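Local coordinates for phenylacetic acid degradation-related protein (Ralstonia eutropha JMP134, PDB 2PIM) that probably hydrolyses fatty acyl-CoA thioesters, as a member of the hotdog-fold thioesterase superfamily, at residues Gly37-Asp47 with Gln97-Leu107. Sequence-based numbering, arbitrary orientation. Where two conformers were deposited one is given.
Sequences GSLESDYVATD and QAGLLRGRARL
Asp42 OD1 takes two bonds from one guanidinium group, 2.9 Å from Arg102 NE and 2.8 Å from Arg102 NH2. The NH2 bond uses the syn lone pair, while NE meets the oxygen nearly along its C-O axis. The carboxylate and guanidinium planes are turned 51° apart. Arg102 is bent at both chi2 (51°) and chi3 (58°), which brings its guanidinium towards the carboxylates of strand 38-45. Its NH1 also reaches Glu40 OE2 at 2.6 Å, a salt bridge with poor hydrogen-bond angle. Glu40 OE1 pairs with Arg104 NE at 2.8 Å, again weakly, in the plane of that guanidinium. Arg102 CG lies over the centre of one face of the Arg104 guanidinium. The four charged residues thus form a network on one sheet face. Beside it, Leu100 CD2 meets Val44 CG2 at 4.1 Å.

On the other face, Ala45 CB touches Leu101 CD1 at 3.8 Å. Gly103 N lies at the edge of the Tyr43 ring, near its plane, 4.2 Å from Tyr43 CD2. Between the two faces, antiparallel backbone hydrogen bonds join the strands from Gly37 and Leu107 to Ala45 and Gly99.

Asp42 OD2 forms a salt bridge with Arg30 of strand 28-33, which pairs with strand 38-45 on its other edge. Strand 114-123 flanks 99-107 on its other edge. The Leu39, Tyr43 and Ala105 side chains pack on helix 58-75, the central helix of the hotdog fold, and Tyr43 OH is hydrogen-bonded to Asp67 there.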
ATOM      1  N   GLY A  37     -17.513 -10.281 -13.383  1.00 26.12           N
ATOM      2  CA  GLY A  37     -16.437  -9.314 -13.272  1.00 24.78           C
ATOM      3  C   GLY A  37     -16.009  -9.199 -11.839  1.00 24.93           C
ATOM      4  O   GLY A  37     -15.918  -8.113 -11.318  1.00 24.11           O
ATOM      5  N   SER A  38     -15.737 -10.336 -11.200  1.00 25.36           N
ATOM      6  CA  SER A  38     -15.410 -10.359  -9.780  1.00 25.88           C
ATOM      7  C   SER A  38     -14.301 -11.369  -9.533  1.00 26.15           C
ATOM      8  O   SER A  38     -14.031 -12.235 -10.360  1.00 22.93           O
ATOM      9  CB  SER A  38     -16.643 -10.712  -8.954  1.00 28.28           C
ATOM     10  OG  SER A  38     -17.058 -12.071  -9.144  1.00 31.93           O
ATOM     11  N   LEU A  39     -13.640 -11.222  -8.398  1.00 26.53           N
ATOM     12  CA  LEU A  39     -12.538 -12.070  -8.035  1.00 27.27           C
ATOM     13  C   LEU A  39     -12.389 -11.990  -6.519  1.00 27.97           C
ATOM     14  O   LEU A  39     -12.688 -10.988  -5.924  1.00 22.20           O
ATOM     15  CB  LEU A  39     -11.250 -11.627  -8.740  1.00 29.52           C
ATOM     16  CG  LEU A  39      -9.976 -12.456  -8.479  1.00 26.91           C
ATOM     17  CD1 LEU A  39      -9.144 -12.658  -9.734  1.00 32.84           C
ATOM     18  CD2 LEU A  39      -9.145 -11.806  -7.419  1.00 27.33           C
ATOM     19  N   GLU A  40     -11.917 -13.073  -5.919  1.00 28.12           N
ATOM     20  CA  GLU A  40     -11.755 -13.158  -4.484  1.00 30.37           C
ATOM     21  C   GLU A  40     -10.374 -13.767  -4.210  1.00 27.75           C
ATOM     22  O   GLU A  40      -9.956 -14.680  -4.917  1.00 24.00           O
ATOM     23  CB  GLU A  40     -12.868 -14.040  -3.957  1.00 32.87           C
ATOM     24  CG  GLU A  40     -13.221 -13.890  -2.503  1.00 44.02           C
ATOM     25  CD  GLU A  40     -14.709 -14.253  -2.212  1.00 36.23           C
ATOM     26  OE1 GLU A  40     -15.637 -13.449  -2.456  1.00 43.54           O
ATOM     27  OE2 GLU A  40     -14.943 -15.363  -1.738  1.00 58.67           O
ATOM     28  N   SER A  41      -9.645 -13.202  -3.254  1.00 25.28           N
ATOM     29  CA  SER A  41      -8.359 -13.728  -2.844  1.00 25.88           C
ATOM     30  C   SER A  41      -8.201 -13.651  -1.315  1.00 25.40           C
ATOM     31  O   SER A  41      -8.668 -12.710  -0.662  1.00 25.82           O
ATOM     32  CB  SER A  41      -7.227 -12.961  -3.549  1.00 26.09           C
ATOM     33  OG  SER A  41      -5.933 -13.463  -3.213  1.00 26.57           O
ATOM     34  N   ASP A  42      -7.539 -14.649  -0.756  1.00 25.70           N
ATOM     35  CA  ASP A  42      -7.081 -14.583   0.619  1.00 28.76           C
ATOM     36  C   ASP A  42      -5.756 -13.831   0.699  1.00 27.43           C
ATOM     37  O   ASP A  42      -5.012 -13.823  -0.266  1.00 29.31           O
ATOM     38  CB  ASP A  42      -6.846 -15.987   1.159  1.00 28.52           C
ATOM     39  CG  ASP A  42      -8.118 -16.750   1.357  1.00 33.78           C
ATOM     40  OD1 ASP A  42      -9.134 -16.111   1.681  1.00 31.81           O
ATOM     41  OD2 ASP A  42      -8.088 -17.987   1.204  1.00 26.15           O
ATOM     42  N   TYR A  43      -5.485 -13.234   1.855  1.00 25.36           N
ATOM     43  CA  TYR A  43      -4.214 -12.608   2.163  1.00 29.16           C
ATOM     44  C   TYR A  43      -3.885 -12.954   3.627  1.00 31.88           C
ATOM     45  O   TYR A  43      -4.787 -13.299   4.412  1.00 30.70           O
ATOM     46  CB  TYR A  43      -4.254 -11.062   1.900  1.00 30.08           C
ATOM     47  CG  TYR A  43      -4.474 -10.752   0.427  1.00 28.61           C
ATOM     48  CD1 TYR A  43      -3.434 -10.848  -0.485  1.00 25.97           C
ATOM     49  CD2 TYR A  43      -5.734 -10.446  -0.054  1.00 32.23           C
ATOM     50  CE1 TYR A  43      -3.633 -10.615  -1.824  1.00 26.35           C
ATOM     51  CE2 TYR A  43      -5.952 -10.235  -1.400  1.00 20.10           C
ATOM     52  CZ  TYR A  43      -4.910 -10.342  -2.286  1.00 27.85           C
ATOM     53  OH  TYR A  43      -5.151 -10.164  -3.633  1.00 30.49           O
ATOM     54  N   VAL A  44      -2.595 -12.904   3.979  1.00 30.40           N
ATOM     55  CA  VAL A  44      -2.160 -13.124   5.363  1.00 30.31           C
ATOM     56  C   VAL A  44      -1.352 -11.886   5.772  1.00 33.03           C
ATOM     57  O   VAL A  44      -0.409 -11.498   5.078  1.00 31.58           O
ATOM     58  CB  VAL A  44      -1.299 -14.399   5.537  1.00 30.40           C
ATOM     59  CG1 VAL A  44      -0.754 -14.503   6.959  1.00 29.67           C
ATOM     60  CG2 VAL A  44      -2.090 -15.656   5.209  1.00 26.15           C
ATOM     61  N   ALA A  45      -1.767 -11.247   6.871  1.00 31.62           N
ATOM     62  CA  ALA A  45      -0.984 -10.189   7.478  1.00 30.54           C
ATOM     63  C   ALA A  45      -0.067 -10.867   8.513  1.00 28.34           C
ATOM     64  O   ALA A  45      -0.543 -11.590   9.382  1.00 28.04           O
ATOM     65  CB  ALA A  45      -1.903  -9.148   8.121  1.00 29.22           C
ATOM     66  N   THR A  46       1.242 -10.664   8.395  1.00 28.25           N
ATOM     67  CA  THR A  46       2.196 -11.237   9.353  1.00 27.01           C
ATOM     68  C   THR A  46       2.522 -10.246  10.466  1.00 26.19           C
ATOM     69  O   THR A  46       2.130  -9.090  10.390  1.00 24.10           O
ATOM     70  CB  THR A  46       3.460 -11.693   8.646  1.00 26.94           C
ATOM     71  OG1 THR A  46       4.131 -10.564   8.072  1.00 28.84           O
ATOM     72  CG2 THR A  46       3.094 -12.716   7.549  1.00 29.34           C
ATOM     73  N   ASP A  47       3.220 -10.690  11.515  1.00 24.90           N
ATOM     74  CA  ASP A  47       3.621  -9.782  12.591  1.00 27.83           C
ATOM     75  C   ASP A  47       4.569  -8.670  12.024  1.00 28.29           C
ATOM     76  O   ASP A  47       4.714  -7.594  12.607  1.00 30.24           O
ATOM     77  CB  ASP A  47       4.285 -10.543  13.748  1.00 27.62           C
ATOM     78  CG  ASP A  47       3.292 -11.390  14.588  1.00 34.33           C
ATOM     79  OD1 ASP A  47       2.067 -11.127  14.609  1.00 34.37           O
ATOM     80  OD2 ASP A  47       3.775 -12.323  15.278  1.00 42.36           O
ATOM     81  N   GLN A  97      -5.916  -7.157  12.381  0.50 32.92           N
ATOM     82  CA  GLN A  97      -4.936  -7.814  13.214  0.50 32.52           C
ATOM     83  C   GLN A  97      -4.172  -8.780  12.322  0.50 31.06           C
ATOM     84  O   GLN A  97      -4.606  -9.082  11.202  0.50 31.05           O
ATOM     85  CB  GLN A  97      -5.637  -8.559  14.355  0.50 33.71           C
ATOM     86  CG  GLN A  97      -6.896  -7.872  14.922  0.50 38.02           C
ATOM     87  CD  GLN A  97      -6.627  -6.491  15.515  0.50 43.31           C
ATOM     88  OE1 GLN A  97      -5.507  -6.184  15.922  0.50 47.15           O
ATOM     89  NE2 GLN A  97      -7.666  -5.654  15.572  0.50 41.56           N
ATOM     90  N   ALA A  98      -3.039  -9.264  12.810  1.00 29.94           N
ATOM     91  CA  ALA A  98      -2.315 -10.336  12.127  1.00 29.86           C
ATOM     92  C   ALA A  98      -3.239 -11.531  11.927  1.00 28.76           C
ATOM     93  O   ALA A  98      -4.039 -11.876  12.813  1.00 30.37           O
ATOM     94  CB  ALA A  98      -1.099 -10.767  12.919  1.00 28.88           C
ATOM     95  N   GLY A  99      -3.101 -12.183  10.778  1.00 27.56           N
ATOM     96  CA  GLY A  99      -3.929 -13.332  10.446  1.00 26.71           C
ATOM     97  C   GLY A  99      -4.476 -13.205   9.037  1.00 26.71           C
ATOM     98  O   GLY A  99      -4.031 -12.359   8.263  1.00 29.25           O
ATOM     99  N   LEU A 100      -5.420 -14.074   8.706  1.00 26.83           N
ATOM    100  CA  LEU A 100      -6.062 -14.097   7.397  1.00 27.43           C
ATOM    101  C   LEU A 100      -6.972 -12.881   7.156  1.00 26.33           C
ATOM    102  O   LEU A 100      -7.613 -12.380   8.071  1.00 28.22           O
ATOM    103  CB  LEU A 100      -6.908 -15.352   7.253  1.00 28.21           C
ATOM    104  CG  LEU A 100      -6.339 -16.618   6.639  1.00 32.31           C
ATOM    105  CD1 LEU A 100      -7.320 -17.750   6.920  1.00 30.69           C
ATOM    106  CD2 LEU A 100      -6.131 -16.429   5.151  1.00 32.18           C
ATOM    107  N   LEU A 101      -7.018 -12.445   5.900  1.00 25.74           N
ATOM    108  CA  LEU A 101      -8.003 -11.484   5.397  1.00 27.08           C
ATOM    109  C   LEU A 101      -8.499 -12.002   4.077  1.00 27.28           C
ATOM    110  O   LEU A 101      -7.848 -12.808   3.431  1.00 29.71           O
ATOM    111  CB  LEU A 101      -7.418 -10.070   5.176  1.00 26.91           C
ATOM    112  CG  LEU A 101      -6.823  -9.353   6.413  1.00 26.52           C
ATOM    113  CD1 LEU A 101      -5.332  -9.583   6.579  1.00 29.21           C
ATOM    114  CD2 LEU A 101      -7.098  -7.888   6.351  1.00 29.44           C
ATOM    115  N   ARG A 102      -9.660 -11.509   3.692  1.00 28.32           N
ATOM    116  CA  ARG A 102     -10.331 -11.869   2.465  1.00 27.81           C
ATOM    117  C   ARG A 102     -10.482 -10.603   1.625  1.00 27.74           C
ATOM    118  O   ARG A 102     -11.165  -9.657   2.049  1.00 27.59           O
ATOM    119  CB  ARG A 102     -11.723 -12.381   2.819  1.00 27.05           C
ATOM    120  CG  ARG A 102     -12.672 -12.607   1.658  1.00 33.08           C
ATOM    121  CD  ARG A 102     -12.036 -13.429   0.597  1.00 38.10           C
ATOM    122  NE  ARG A 102     -11.606 -14.730   1.129  1.00 45.38           N
ATOM    123  CZ  ARG A 102     -12.235 -15.892   0.941  1.00 40.32           C
ATOM    124  NH1 ARG A 102     -13.314 -16.003   0.186  1.00 37.07           N
ATOM    125  NH2 ARG A 102     -11.762 -16.964   1.495  1.00 30.65           N
ATOM    126  N   GLY A 103      -9.879 -10.617   0.439  1.00 26.34           N
ATOM    127  CA  GLY A 103      -9.998  -9.537  -0.512  1.00 27.81           C
ATOM    128  C   GLY A 103     -11.000  -9.867  -1.584  1.00 26.24           C
ATOM    129  O   GLY A 103     -10.966 -10.963  -2.155  1.00 25.20           O
ATOM    130  N   ARG A 104     -11.880  -8.920  -1.875  1.00 28.10           N
ATOM    131  CA  ARG A 104     -12.893  -9.091  -2.961  1.00 31.37           C
ATOM    132  C   ARG A 104     -12.797  -7.918  -3.954  1.00 30.62           C
ATOM    133  O   ARG A 104     -12.731  -6.771  -3.543  1.00 30.08           O
ATOM    134  CB  ARG A 104     -14.308  -9.215  -2.373  1.00 30.44           C
ATOM    135  CG  ARG A 104     -14.481 -10.473  -1.529  1.00 36.71           C
ATOM    136  CD  ARG A 104     -15.935 -10.796  -1.068  1.00 36.76           C
ATOM    137  NE  ARG A 104     -15.958 -11.926  -0.096  1.00 54.96           N
ATOM    138  CZ  ARG A 104     -15.805 -11.843   1.248  1.00 49.88           C
ATOM    139  NH1 ARG A 104     -15.664 -10.695   1.884  1.00 50.64           N
ATOM    140  NH2 ARG A 104     -15.831 -12.938   1.983  1.00 49.35           N
ATOM    141  N   ALA A 105     -12.707  -8.223  -5.251  1.00 29.81           N
ATOM    142  CA  ALA A 105     -12.678  -7.207  -6.282  1.00 27.97           C
ATOM    143  C   ALA A 105     -13.914  -7.321  -7.176  1.00 27.77           C
ATOM    144  O   ALA A 105     -14.451  -8.416  -7.350  1.00 27.92           O
ATOM    145  CB  ALA A 105     -11.407  -7.315  -7.094  1.00 29.22           C
ATOM    146  N   ARG A 106     -14.381  -6.167  -7.669  0.50 26.99           N
ATOM    147  CA  ARG A 106     -15.431  -6.059  -8.691  0.50 27.18           C
ATOM    148  C   ARG A 106     -15.046  -4.973  -9.699  0.50 26.08           C
ATOM    149  O   ARG A 106     -14.649  -3.869  -9.304  0.50 23.07           O
ATOM    150  CB  ARG A 106     -16.800  -5.672  -8.080  0.50 28.10           C
ATOM    151  CG  ARG A 106     -17.916  -5.484  -9.133  0.50 27.57           C
ATOM    152  CD  ARG A 106     -19.274  -4.961  -8.613  0.50 28.95           C
ATOM    153  NE  ARG A 106     -19.382  -3.493  -8.523  0.50 30.60           N
ATOM    154  CZ  ARG A 106     -19.217  -2.790  -7.403  0.50 29.11           C
ATOM    155  NH1 ARG A 106     -18.930  -3.378  -6.251  0.50 42.10           N
ATOM    156  NH2 ARG A 106     -19.338  -1.488  -7.425  0.50 29.60           N
ATOM    157  N   LEU A 107     -15.217  -5.274 -10.983  1.00 23.57           N
ATOM    158  CA  LEU A 107     -15.124  -4.271 -12.057  1.00 24.96           C
ATOM    159  C   LEU A 107     -16.355  -3.366 -12.124  1.00 23.32           C
ATOM    160  O   LEU A 107     -17.441  -3.840 -12.374  1.00 23.43           O
ATOM    161  CB  LEU A 107     -14.964  -4.959 -13.435  1.00 19.45           C
ATOM    162  CG  LEU A 107     -13.551  -5.466 -13.678  1.00 22.45           C
ATOM    163  CD1 LEU A 107     -13.508  -6.539 -14.744  1.00 26.22           C
ATOM    164  CD2 LEU A 107     -12.628  -4.310 -14.012  1.00 23.96           C
TER